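Local coordinates for putative isochorismatase hydrolase (PDB 3LQY), which probably acts as a hydrolase of the isochorismatase family, whose namesake enzyme cleaves isochorismate to 2,3-dihydroxy-2,3-dihydrobenzoate and pyruvate, at residues 17-22 with 28-33; 21-26 with 72-77; 97-102 with 135-140. One frame throughout, in Å; residues are numbered along the deposited sequence.

Contact 1: residues 17-22 with 28-33; sequences NDYFST and NPLVGT
The backbone carbonyl oxygen of Tyr19 is held by two donors from 28-33 that reach it from opposite faces of its plane. Leu30 N gives it a nearly straight bond of 2.8 Å to Tyr19 O (N-H...O 167°), while the hydroxyl of Thr33 approaches from above the carbonyl plane, OG1 lying 2.8 Å from Tyr19 O. One residue earlier, Asp18 O accepts a more bent bond from Asn28 N, so two successive carbonyls at the end of the 3-10 turn 17-19 fix the course of the returning chain. The tight part of the contact lies around two aromatic rings. Leu30 brings its CD1 methyl over one face of Tyr19, offset toward the rim and 3.5 Å from Tyr19 CG, in a CH-pi contact; Asn28 O meets the same ring edge-on, in its plane, 3.2 Å from Tyr19 CD1. Thr33 places CG2 almost exactly over the centre of the Phe20 ring, 3.5 Å from the centroid. The threonine rotamer explains the double role: with OG1 beside the backbone N (chi1 -37°) and CG2 anti to that N, the hydroxyl faces Tyr19 O while the methyl faces Phe20. Toward solvent the fit is looser. Ser21 and Pro29 meet through their CB atoms at 4.0 Å, and beside them a water accepts from Ser21 N and donates to Leu30 O, bridging the two segments. Thr33 opens helix 33-49, with Gly32 as its N-cap. The loop thus leads from strand 8-13 of the parallel-sheet alpha/beta domain into that helix: Phe20 packs onto Ala37 of the helix and stacks on His79, whereas Tyr19 and Leu30 both rest against Ala121 at the end of strand 115-121.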
loop_
_atom_site.group_PDB
_atom_site.type_symbol
_atom_site.label_atom_id
_atom_site.label_comp_id
_atom_site.label_asym_id
_atom_site.label_seq_id
_atom_site.Cartn_x
_atom_site.Cartn_y
_atom_site.Cartn_z
ATOM N N ASN A 17 9.787 6.969 2.889
ATOM C CA ASN A 17 10.793 7.775 2.225
ATOM C C ASN A 17 11.824 7.031 1.403
ATOM O O ASN A 17 12.174 7.458 0.286
ATOM C CB ASN A 17 11.526 8.623 3.268
ATOM C CG ASN A 17 10.688 9.799 3.755
ATOM O OD1 ASN A 17 9.920 10.384 2.993
ATOM N ND2 ASN A 17 10.826 10.137 5.029
ATOM N N ASP A 18 12.375 5.948 1.941
ATOM C CA ASP A 18 13.393 5.163 1.154
ATOM C C ASP A 18 13.000 4.720 -0.254
ATOM O O ASP A 18 13.873 4.338 -1.054
ATOM C CB ASP A 18 13.927 3.941 1.938
ATOM C CG ASP A 18 14.986 4.289 2.998
ATOM O OD1 ASP A 18 15.735 5.271 2.816
ATOM O OD2 ASP A 18 15.061 3.587 4.046
ATOM N N TYR A 19 11.708 4.753 -0.545
ATOM C CA TYR A 19 11.175 4.391 -1.853
ATOM C C TYR A 19 11.142 5.483 -2.892
ATOM O O TYR A 19 10.991 5.215 -4.059
ATOM C CB TYR A 19 9.756 3.799 -1.714
ATOM C CG TYR A 19 9.657 2.371 -1.187
ATOM C CD1 TYR A 19 10.721 1.493 -1.291
ATOM C CD2 TYR A 19 8.465 1.901 -0.652
ATOM C CE1 TYR A 19 10.599 0.164 -0.905
ATOM C CE2 TYR A 19 8.308 0.561 -0.228
ATOM C CZ TYR A 19 9.404 -0.295 -0.350
ATOM O OH TYR A 19 9.275 -1.586 0.081
ATOM N N PHE A 20 11.391 6.713 -2.499
ATOM C CA PHE A 20 11.206 7.857 -3.379
ATOM C C PHE A 20 12.568 8.341 -3.864
ATOM O O PHE A 20 13.425 8.800 -3.048
ATOM C CB PHE A 20 10.589 8.991 -2.557
ATOM C CG PHE A 20 9.127 8.800 -2.219
ATOM C CD1 PHE A 20 8.176 9.554 -2.852
ATOM C CD2 PHE A 20 8.721 7.864 -1.252
ATOM C CE1 PHE A 20 6.805 9.420 -2.512
ATOM C CE2 PHE A 20 7.380 7.693 -0.916
ATOM C CZ PHE A 20 6.411 8.478 -1.537
ATOM N N SER A 21 12.787 8.357 -5.165
ATOM C CA SER A 21 14.069 8.847 -5.665
ATOM C C SER A 21 14.244 10.367 -5.397
ATOM O O SER A 21 15.386 10.842 -5.340
ATOM C CB SER A 21 14.237 8.567 -7.131
ATOM O OG SER A 21 13.185 9.166 -7.853
ATOM N N THR A 22 13.136 11.098 -5.201
ATOM C CA THR A 22 13.196 12.510 -4.776
ATOM C C THR A 22 13.588 12.673 -3.311
ATOM O O THR A 22 13.856 13.807 -2.886
ATOM C CB THR A 22 11.851 13.267 -5.059
ATOM O OG1 THR A 22 10.776 12.684 -4.300
ATOM C CG2 THR A 22 11.473 13.236 -6.552
ATOM N N ASN A 28 16.228 2.640 -1.369
ATOM C CA ASN A 28 15.557 1.612 -2.187
ATOM C C ASN A 28 14.544 2.273 -3.121
ATOM O O ASN A 28 13.362 1.954 -3.065
ATOM C CB ASN A 28 14.878 0.571 -1.276
ATOM C CG ASN A 28 14.754 -0.819 -1.937
ATOM O OD1 ASN A 28 15.685 -1.646 -1.897
ATOM N ND2 ASN A 28 13.585 -1.081 -2.520
ATOM N N PRO A 29 15.007 3.248 -3.939
ATOM C CA PRO A 29 14.138 4.051 -4.785
ATOM C C PRO A 29 13.427 3.169 -5.783
ATOM O O PRO A 29 14.048 2.227 -6.324
ATOM C CB PRO A 29 15.097 5.054 -5.459
ATOM C CG PRO A 29 16.403 4.383 -5.428
ATOM C CD PRO A 29 16.424 3.610 -4.127
ATOM N N LEU A 30 12.132 3.424 -5.940
ATOM C CA LEU A 30 11.294 2.685 -6.877
ATOM C C LEU A 30 11.013 3.566 -8.055
ATOM O O LEU A 30 11.322 4.750 -8.030
ATOM C CB LEU A 30 9.975 2.330 -6.221
ATOM C CG LEU A 30 10.057 1.576 -4.909
ATOM C CD1 LEU A 30 8.618 1.342 -4.411
ATOM C CD2 LEU A 30 10.803 0.227 -4.996
ATOM N N VAL A 31 10.398 2.991 -9.067
ATOM C CA VAL A 31 10.029 3.691 -10.293
ATOM C C VAL A 31 8.648 4.298 -10.148
ATOM O O VAL A 31 7.706 3.592 -9.845
ATOM C CB VAL A 31 10.027 2.732 -11.499
ATOM C CG1 VAL A 31 9.440 3.423 -12.709
ATOM C CG2 VAL A 31 11.443 2.215 -11.767
ATOM N N GLY A 32 8.544 5.633 -10.281
ATOM C CA GLY A 32 7.216 6.282 -10.281
ATOM C C GLY A 32 6.576 6.446 -8.916
ATOM O O GLY A 32 5.341 6.634 -8.795
ATOM N N THR A 33 7.371 6.402 -7.854
ATOM C CA THR A 33 6.793 6.480 -6.521
ATOM C C THR A 33 6.055 7.810 -6.278
ATOM O O THR A 33 4.997 7.856 -5.659
ATOM C CB THR A 33 7.846 6.358 -5.438
ATOM O OG1 THR A 33 8.846 5.413 -5.822
ATOM C CG2 THR A 33 7.198 5.979 -4.093
HETATM O O HOH W 1 11.006 7.444 -7.130
#

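Contact 2: residues 21-26 with 72-77; sequences STYNGA and GSDGAK
Tyr23 reaches across to 72-77 with its phenol end, and the contact is one of van der Waals packing, with no polar bond between the two segments. Its OH lies 3.3 Å from Asp74 CB, so the hydroxyl meets the methylene of the aspartate and not its carboxylate. Behind the hydroxyl, Tyr23 CE2 passes 4.1 Å from Gly75 CA, and the ring meets this piece of backbone obliquely. The extended first torsion of Tyr23, with CG opposite the backbone N (chi1 177°), directs the ring toward 72-77. Ring and carboxylate planes stand 76° apart.

Hydrogen bonds within each segment shape the two surfaces. Ala26 N bonds back to Tyr23 O at 3.0 Å, closing a type II turn whose positive-phi position is Gly25; this brings Ala26 CA to the edge of the Tyr23 ring, in its plane. Within 72-77, Lys77 N returns to Asp74 O at 3.1 Å, keeping Gly75 in a compact bend.

The charged element is local to 72-77. Extended beyond CB, the Lys77 side chain turns its amine back to Asp74, with NZ 2.7 Å from OD1 and above the carboxylate plane. The salt bridge thus occupies the acid that Tyr23 passes by.

Asn17 lies against Tyr23 and donates through ND2 to Asp74 O, and backbone bonds join Asp18 to Gly75 and Asn17 to Lys77. Beside these bonds, the contact lays the loop joining strand 8-13 to helix 33-49 on the long connection between strands 54-59 and 90-93; the two loops follow strands 8-13 and 54-59, which are neighbours in the parallel sheet.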
loop_
_atom_site.group_PDB
_atom_site.type_symbol
_atom_site.label_atom_id
_atom_site.label_comp_id
_atom_site.label_asym_id
_atom_site.label_seq_id
_atom_site.Cartn_x
_atom_site.Cartn_y
_atom_site.Cartn_z
ATOM N N SER A 21 12.787 8.357 -5.165
ATOM C CA SER A 21 14.069 8.847 -5.665
ATOM C C SER A 21 14.244 10.367 -5.397
ATOM O O SER A 21 15.386 10.842 -5.340
ATOM C CB SER A 21 14.237 8.567 -7.131
ATOM O OG SER A 21 13.185 9.166 -7.853
ATOM N N THR A 22 13.136 11.098 -5.201
ATOM C CA THR A 22 13.196 12.510 -4.776
ATOM C C THR A 22 13.588 12.673 -3.311
ATOM O O THR A 22 13.856 13.807 -2.886
ATOM C CB THR A 22 11.851 13.267 -5.059
ATOM O OG1 THR A 22 10.776 12.684 -4.300
ATOM C CG2 THR A 22 11.473 13.236 -6.552
ATOM N N TYR A 23 13.698 11.585 -2.550
ATOM C CA TYR A 23 14.173 11.676 -1.170
ATOM C C TYR A 23 15.666 11.488 -1.054
ATOM O O TYR A 23 16.207 10.487 -1.496
ATOM C CB TYR A 23 13.445 10.709 -0.287
ATOM C CG TYR A 23 13.904 10.681 1.143
ATOM C CD1 TYR A 23 13.483 11.652 2.066
ATOM C CD2 TYR A 23 14.747 9.670 1.589
ATOM C CE1 TYR A 23 13.850 11.566 3.379
ATOM C CE2 TYR A 23 15.162 9.615 2.909
ATOM C CZ TYR A 23 14.722 10.556 3.786
ATOM O OH TYR A 23 15.114 10.469 5.108
ATOM N N ASN A 24 16.335 12.516 -0.500
ATOM C CA ASN A 24 17.789 12.516 -0.378
ATOM C C ASN A 24 18.261 11.336 0.478
ATOM O O ASN A 24 17.833 11.179 1.640
ATOM C CB ASN A 24 18.309 13.844 0.229
ATOM C CG ASN A 24 19.819 13.983 0.149
ATOM O OD1 ASN A 24 20.444 13.547 -0.807
ATOM N ND2 ASN A 24 20.389 14.712 1.094
ATOM N N GLY A 25 19.096 10.497 -0.128
ATOM C CA GLY A 25 19.646 9.295 0.512
ATOM C C GLY A 25 18.719 8.076 0.500
ATOM O O GLY A 25 18.986 7.108 1.212
ATOM N N ALA A 26 17.673 8.122 -0.321
ATOM C CA ALA A 26 16.689 7.009 -0.393
ATOM C C ALA A 26 17.483 5.729 -0.607
ATOM O O ALA A 26 18.309 5.676 -1.513
ATOM C CB ALA A 26 15.700 7.249 -1.524
ATOM N N GLY A 72 13.861 3.037 13.130
ATOM C CA GLY A 72 14.011 4.366 13.704
ATOM C C GLY A 72 14.553 5.459 12.777
ATOM O O GLY A 72 14.693 6.622 13.199
ATOM N N SER A 73 14.856 5.093 11.528
ATOM C CA SER A 73 15.468 6.026 10.573
ATOM C C SER A 73 14.428 6.920 9.916
ATOM O O SER A 73 13.245 6.552 9.840
ATOM C CB SER A 73 16.217 5.264 9.491
ATOM O OG SER A 73 15.322 4.472 8.725
ATOM N N ASP A 74 14.870 8.081 9.418
ATOM C CA ASP A 74 13.979 8.944 8.637
ATOM C C ASP A 74 13.558 8.222 7.325
ATOM O O ASP A 74 12.479 8.489 6.780
ATOM C CB ASP A 74 14.611 10.308 8.317
ATOM C CG ASP A 74 14.972 11.099 9.561
ATOM O OD1 ASP A 74 14.474 10.782 10.674
ATOM O OD2 ASP A 74 15.746 12.075 9.420
ATOM N N GLY A 75 14.399 7.295 6.839
ATOM C CA GLY A 75 14.139 6.645 5.556
ATOM C C GLY A 75 12.926 5.719 5.651
ATOM O O GLY A 75 12.245 5.432 4.637
ATOM N N ALA A 76 12.632 5.287 6.881
ATOM C CA ALA A 76 11.486 4.398 7.183
ATOM C C ALA A 76 10.232 5.148 7.584
ATOM O O ALA A 76 9.219 4.534 7.879
ATOM C CB ALA A 76 11.849 3.422 8.297
ATOM N N LYS A 77 10.289 6.466 7.595
ATOM C CA LYS A 77 9.123 7.295 7.916
ATOM C C LYS A 77 8.218 7.385 6.698
ATOM O O LYS A 77 8.706 7.385 5.582
ATOM C CB LYS A 77 9.566 8.707 8.345
ATOM C CG LYS A 77 10.297 8.742 9.653
ATOM C CD LYS A 77 10.757 10.209 10.007
ATOM C CE LYS A 77 11.501 10.272 11.315
ATOM N NZ LYS A 77 12.084 11.643 11.493
#

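Contact 3: residues 97-102 with 135-140; sequences NSFRDT and EDLGYE
Phe99 N donates to Asn97 OD1 at 2.9 Å, a fairly straight bond (162°) that enters from above the amide plane and makes an Asx turn. Together with the type I turn from Asn97 to Arg100, it fixes the backbone from which the Phe99 side chain projects toward the end of helix 128-137; CG lies anti to the carbonyl carbon (chi1 -68°), which directs the ring to Leu137. The same Asn97 OD1 lies at the edge of the Phe99 ring, in its plane. Over one face of the ring sits Leu137 CD1, 3.7 Å from the centroid and almost centred on it, a CH-pi contact in which the two side chains approach from opposite directions. Phe99 CZ also comes within 4.1 Å of Tyr139 CE2, the rings meeting obliquely. Leu137 and Tyr139 are separated by Gly138, which ends the helix in a Schellman motif; its positive phi (119°) turns the chain toward strand 140-149 with both neighbours still directed at Phe99. Leu104 and Leu108 of helix 104-110, with Val130, Ala133 and Ala134, add further apolar contacts to the phenylalanine. An alanine at Phe99 would probably leave a gap beneath the Leu137 methyl and deprive Tyr139 of one of its neighbours. Hydrogen bonding thus shapes the loop locally, while the contacts between the two segments are apolar and rest on the fit of Leu137 and Tyr139 to the ring.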
loop_
_atom_site.group_PDB
_atom_site.type_symbol
_atom_site.label_atom_id
_atom_site.label_comp_id
_atom_site.label_asym_id
_atom_site.label_seq_id
_atom_site.Cartn_x
_atom_site.Cartn_y
_atom_site.Cartn_z
ATOM N N ASN A 97 4.202 -9.833 4.030
ATOM C CA ASN A 97 2.769 -9.824 4.253
ATOM C C ASN A 97 2.399 -8.957 5.429
ATOM O O ASN A 97 2.846 -9.219 6.533
ATOM C CB ASN A 97 2.333 -11.271 4.524
ATOM C CG ASN A 97 0.838 -11.442 4.744
ATOM O OD1 ASN A 97 0.103 -10.479 4.900
ATOM N ND2 ASN A 97 0.365 -12.717 4.688
ATOM N N SER A 98 1.512 -7.992 5.201
ATOM C CA SER A 98 1.169 -6.986 6.202
ATOM C C SER A 98 0.316 -7.557 7.351
ATOM O O SER A 98 0.184 -6.920 8.404
ATOM C CB SER A 98 0.449 -5.791 5.546
ATOM O OG SER A 98 1.320 -4.994 4.762
ATOM N N PHE A 99 -0.256 -8.749 7.168
ATOM C CA PHE A 99 -0.979 -9.427 8.271
ATOM C C PHE A 99 -0.071 -10.284 9.131
ATOM O O PHE A 99 -0.514 -10.762 10.166
ATOM C CB PHE A 99 -2.090 -10.370 7.742
ATOM C CG PHE A 99 -3.232 -9.657 7.087
ATOM C CD1 PHE A 99 -4.285 -9.165 7.839
ATOM C CD2 PHE A 99 -3.253 -9.476 5.716
ATOM C CE1 PHE A 99 -5.335 -8.481 7.241
ATOM C CE2 PHE A 99 -4.286 -8.772 5.112
ATOM C CZ PHE A 99 -5.342 -8.291 5.876
ATOM N N ARG A 100 1.141 -10.581 8.682
ATOM C CA ARG A 100 1.994 -11.543 9.380
ATOM C C ARG A 100 2.700 -10.948 10.584
ATOM O O ARG A 100 3.514 -10.021 10.438
ATOM C CB ARG A 100 3.028 -12.110 8.433
ATOM C CG ARG A 100 3.900 -13.164 9.029
ATOM C CD ARG A 100 4.620 -13.924 7.949
ATOM N NE ARG A 100 5.718 -14.709 8.492
ATOM C CZ ARG A 100 6.667 -15.292 7.768
ATOM N NH1 ARG A 100 6.648 -15.216 6.444
ATOM N NH2 ARG A 100 7.635 -15.979 8.373
ATOM N N ASP A 101 2.418 -11.524 11.755
ATOM C CA ASP A 101 2.973 -11.051 13.057
ATOM C C ASP A 101 2.687 -9.574 13.348
ATOM O O ASP A 101 3.394 -8.943 14.132
ATOM C CB ASP A 101 4.495 -11.313 13.151
ATOM C CG ASP A 101 4.850 -12.802 13.070
ATOM O OD1 ASP A 101 4.080 -13.644 13.584
ATOM O OD2 ASP A 101 5.919 -13.120 12.500
ATOM N N THR A 102 1.656 -9.029 12.717
ATOM C CA THR A 102 1.231 -7.667 12.946
ATOM C C THR A 102 -0.150 -7.703 13.550
ATOM O O THR A 102 -0.754 -8.742 13.677
ATOM C CB THR A 102 1.160 -6.817 11.639
ATOM O OG1 THR A 102 -0.031 -7.155 10.911
ATOM C CG2 THR A 102 2.397 -7.007 10.810
ATOM N N GLU A 135 -8.011 -10.993 0.529
ATOM C CA GLU A 135 -9.109 -11.624 -0.201
ATOM C C GLU A 135 -9.333 -13.018 0.383
ATOM O O GLU A 135 -10.478 -13.424 0.625
ATOM C CB GLU A 135 -8.793 -11.663 -1.690
ATOM C CG GLU A 135 -10.010 -11.921 -2.581
ATOM C CD GLU A 135 -10.480 -13.343 -2.499
ATOM O OE1 GLU A 135 -9.630 -14.203 -2.155
ATOM O OE2 GLU A 135 -11.669 -13.609 -2.786
ATOM N N ASP A 136 -8.252 -13.756 0.628
ATOM C CA ASP A 136 -8.355 -15.087 1.270
ATOM C C ASP A 136 -8.928 -15.044 2.673
ATOM O O ASP A 136 -9.574 -15.989 3.114
ATOM C CB ASP A 136 -7.003 -15.803 1.338
ATOM C CG ASP A 136 -6.555 -16.351 0.008
ATOM O OD1 ASP A 136 -7.376 -16.454 -0.947
ATOM O OD2 ASP A 136 -5.346 -16.712 -0.097
ATOM N N LEU A 137 -8.711 -13.949 3.389
ATOM C CA LEU A 137 -9.285 -13.812 4.719
ATOM C C LEU A 137 -10.743 -13.427 4.662
ATOM O O LEU A 137 -11.410 -13.503 5.672
ATOM C CB LEU A 137 -8.537 -12.754 5.524
ATOM C CG LEU A 137 -7.186 -13.192 6.084
ATOM C CD1 LEU A 137 -6.451 -11.947 6.700
ATOM C CD2 LEU A 137 -7.334 -14.331 7.091
ATOM N N GLY A 138 -11.211 -12.942 3.518
ATOM C CA GLY A 138 -12.600 -12.579 3.353
ATOM C C GLY A 138 -12.970 -11.147 3.021
ATOM O O GLY A 138 -14.158 -10.862 2.853
ATOM N N TYR A 139 -11.997 -10.233 2.937
ATOM C CA TYR A 139 -12.289 -8.862 2.540
ATOM C C TYR A 139 -12.507 -8.740 1.058
ATOM O O TYR A 139 -11.843 -9.430 0.284
ATOM C CB TYR A 139 -11.111 -7.922 2.909
ATOM C CG TYR A 139 -10.750 -7.976 4.375
ATOM C CD1 TYR A 139 -11.387 -7.158 5.302
ATOM C CD2 TYR A 139 -9.759 -8.842 4.836
ATOM C CE1 TYR A 139 -11.077 -7.227 6.641
ATOM C CE2 TYR A 139 -9.424 -8.909 6.187
ATOM C CZ TYR A 139 -10.088 -8.099 7.093
ATOM O OH TYR A 139 -9.745 -8.150 8.444
ATOM N N GLU A 140 -13.416 -7.864 0.640
ATOM C CA GLU A 140 -13.510 -7.518 -0.788
ATOM C C GLU A 140 -12.442 -6.459 -1.032
ATOM O O GLU A 140 -12.374 -5.479 -0.306
ATOM C CB GLU A 140 -14.890 -6.980 -1.148
ATOM C CG GLU A 140 -15.993 -7.911 -0.804
ATOM C CD GLU A 140 -17.333 -7.335 -1.136
ATOM O OE1 GLU A 140 -17.384 -6.223 -1.706
ATOM O OE2 GLU A 140 -18.329 -7.970 -0.797
#

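How the contacts relate
From the N terminus, the chain leaves strand 8-13 and doubles back at once: contact 1 closes this short loop just before helix 33-49. Contact 2 starts within the same loop, sharing Ser21 and Thr22, and runs on to 72-77, so the two cross along the sequence. They also touch in space, Asp18 N lying 2.7 Å from Gly75 O in a probable hydrogen bond, and together join the first loop to the connection between strands 54-59 and 90-93. Contact 3 follows in series on the opposite side of the chain's centre, about 25 Å from contact 1 between centres; it closes the path from the loop after strand 90-93 to the end of helix 128-137.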